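Local coordinates for encapsulated ferritin (PDB 5N5F), which oxidises ferrous to ferric iron with molecular oxygen as a ferritin-like ferroxidase cargo inside a type 1 encapsulin nanocompartment, at residues 20-25 and 68-72. Numbering follows the deposited sequence.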
loop_
_atom_site.group_PDB
_atom_site.type_symbol
_atom_site.label_atom_id
_atom_site.label_comp_id
_atom_site.label_asym_id
_atom_site.label_seq_id
_atom_site.Cartn_x
_atom_site.Cartn_y
_atom_site.Cartn_z
ATOM N N ASN B 20 -21.401 -2.905 13.034
ATOM C CA ASN B 20 -21.098 -4.188 13.660
ATOM C C ASN B 20 -20.901 -5.280 12.618
ATOM O O ASN B 20 -20.077 -6.180 12.814
ATOM C CB ASN B 20 -22.210 -4.575 14.634
ATOM C CG ASN B 20 -22.204 -3.725 15.888
ATOM O OD1 ASN B 20 -21.145 -3.403 16.430
ATOM N ND2 ASN B 20 -23.389 -3.351 16.354
ATOM N N MET B 21 -21.643 -5.220 11.512
ATOM C CA MET B 21 -21.411 -6.154 10.416
ATOM C C MET B 21 -20.044 -5.922 9.785
ATOM O O MET B 21 -19.372 -6.873 9.370
ATOM C CB MET B 21 -22.513 -6.008 9.368
ATOM C CG MET B 21 -22.567 -7.133 8.353
ATOM S SD MET B 21 -22.887 -8.760 9.069
ATOM C CE MET B 21 -24.294 -8.436 10.125
ATOM N N HIS B 22 -19.622 -4.660 9.692
ATOM C CA HIS B 22 -18.284 -4.357 9.196
ATOM C C HIS B 22 -17.222 -5.008 10.075
ATOM O O HIS B 22 -16.321 -5.693 9.578
ATOM C CB HIS B 22 -18.094 -2.839 9.131
ATOM C CG HIS B 22 -16.663 -2.407 9.037
ATOM N ND1 HIS B 22 -15.891 -2.626 7.917
ATOM C CD2 HIS B 22 -15.864 -1.768 9.926
ATOM C CE1 HIS B 22 -14.679 -2.140 8.119
ATOM N NE2 HIS B 22 -14.636 -1.615 9.330
ATOM N N ARG B 23 -17.324 -4.816 11.393
ATOM C CA ARG B 23 -16.354 -5.417 12.304
ATOM C C ARG B 23 -16.303 -6.930 12.136
ATOM O O ARG B 23 -15.222 -7.528 12.152
ATOM C CB ARG B 23 -16.690 -5.046 13.750
ATOM C CG ARG B 23 -16.598 -3.555 14.031
ATOM C CD ARG B 23 -16.891 -3.220 15.486
ATOM N NE ARG B 23 -16.747 -1.789 15.737
ATOM C CZ ARG B 23 -17.741 -0.902 15.730
ATOM N NH1 ARG B 23 -18.989 -1.278 15.497
ATOM N NH2 ARG B 23 -17.480 0.377 15.966
ATOM N N ALA B 24 -17.461 -7.567 11.957
ATOM C CA ALA B 24 -17.474 -9.018 11.804
ATOM C C ALA B 24 -16.912 -9.436 10.451
ATOM O O ALA B 24 -16.150 -10.407 10.364
ATOM C CB ALA B 24 -18.893 -9.553 11.987
ATOM N N LEU B 25 -17.267 -8.718 9.383
ATOM C CA LEU B 25 -16.785 -9.089 8.056
ATOM C C LEU B 25 -15.270 -8.928 7.944
ATOM O O LEU B 25 -14.600 -9.761 7.323
ATOM C CB LEU B 25 -17.504 -8.260 6.985
ATOM C CG LEU B 25 -18.948 -8.684 6.690
ATOM C CD1 LEU B 25 -19.667 -7.656 5.809
ATOM C CD2 LEU B 25 -18.971 -10.051 6.026
ATOM N N THR B 68 -17.407 -16.680 13.515
ATOM C CA THR B 68 -17.794 -15.349 13.066
ATOM C C THR B 68 -18.907 -15.422 12.027
ATOM O O THR B 68 -19.845 -14.617 12.051
ATOM C CB THR B 68 -16.581 -14.618 12.491
ATOM O OG1 THR B 68 -15.514 -14.603 13.456
ATOM C CG2 THR B 68 -16.945 -13.192 12.118
ATOM N N LEU B 69 -18.817 -16.377 11.100
ATOM C CA LEU B 69 -19.819 -16.476 10.045
ATOM C C LEU B 69 -21.188 -16.798 10.627
ATOM O O LEU B 69 -22.204 -16.257 10.177
ATOM C CB LEU B 69 -19.399 -17.530 9.020
ATOM C CG LEU B 69 -20.349 -17.780 7.842
ATOM C CD1 LEU B 69 -20.649 -16.502 7.052
ATOM C CD2 LEU B 69 -19.762 -18.840 6.924
ATOM N N GLU B 70 -21.235 -17.666 11.641
ATOM C CA GLU B 70 -22.505 -17.972 12.287
ATOM C C GLU B 70 -23.092 -16.736 12.954
ATOM O O GLU B 70 -24.313 -16.541 12.948
ATOM C CB GLU B 70 -22.324 -19.100 13.303
ATOM C CG GLU B 70 -23.576 -19.422 14.129
ATOM C CD GLU B 70 -24.750 -19.896 13.291
ATOM O OE1 GLU B 70 -24.584 -20.078 12.067
ATOM O OE2 GLU B 70 -25.849 -20.087 13.860
ATOM N N TRP B 71 -22.246 -15.889 13.543
ATOM C CA TRP B 71 -22.750 -14.637 14.094
ATOM C C TRP B 71 -23.359 -13.773 12.996
ATOM O O TRP B 71 -24.447 -13.209 13.166
ATOM C CB TRP B 71 -21.636 -13.883 14.812
ATOM C CG TRP B 71 -22.122 -12.655 15.510
ATOM C CD1 TRP B 71 -22.460 -12.541 16.826
ATOM C CD2 TRP B 71 -22.334 -11.362 14.929
ATOM N NE1 TRP B 71 -22.866 -11.259 17.102
ATOM C CE2 TRP B 71 -22.802 -10.516 15.952
ATOM C CE3 TRP B 71 -22.173 -10.838 13.641
ATOM C CZ2 TRP B 71 -23.107 -9.175 15.730
ATOM C CZ3 TRP B 71 -22.480 -9.508 13.423
ATOM C CH2 TRP B 71 -22.941 -8.692 14.462
ATOM N N ILE B 72 -22.673 -13.669 11.856
ATOM C CA ILE B 72 -23.213 -12.924 10.722
ATOM C C ILE B 72 -24.546 -13.516 10.280
ATOM O O ILE B 72 -25.506 -12.784 10.009
ATOM C CB ILE B 72 -22.189 -12.907 9.572
ATOM C CG1 ILE B 72 -20.954 -12.102 9.984
ATOM C CG2 ILE B 72 -22.805 -12.335 8.295
ATOM C CD1 ILE B 72 -19.818 -12.184 9.005
#
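Ala24 packs its methyl between Trp71 and Ile72, and short distances mark this as the tight part of the contact. Its CB lies 3.8 Å from Ile72 CG1 and 3.9 Å from Trp71 CZ3. The Ala24 carbonyl oxygen sits 3.4 Å from Thr68 CG2, and the CA atoms of Ala24 and Thr68 come within 6.5 Å. The indole gets there because its CG stands anti to the backbone N (chi1 -175°), which sends the six-membered ring across to helix 16-44. Met21 CE and Ala24 CB come to this ring obliquely, and Asn20 CB is near its CH2. With Trp71 replaced by alanine, a gap would probably open beside Ala24 and Met21, and Glu47 of a neighbouring subunit would lose its hydrogen bond from NE1. Ile72 CD1 meets Leu25 CD2 at 3.8 Å, the two side chains crossing at about a right angle.

The solvent side is at Met21, the one partly exposed residue of the contact, where the CA atoms of Met21 and Ile72 are 7.0 Å apart. Its chain, bent at chi2 and chi3, still brings SD to 3.7 Å from Ile72 CG2. No hydrogen bond joins the segments; Thr68 OG1 instead bonds to His64 O and Glu31 OE1, both residues being probable iron ligands by similarity. The local axes of 20-25 and 68-72 approach to 10.0 Å, their N-to-C directions 156° apart, as befits the antiparallel two-helix hairpin of the N-terminal EncFtn domain, which pairs with a second subunit to build a ferritin-like four-helix bundle.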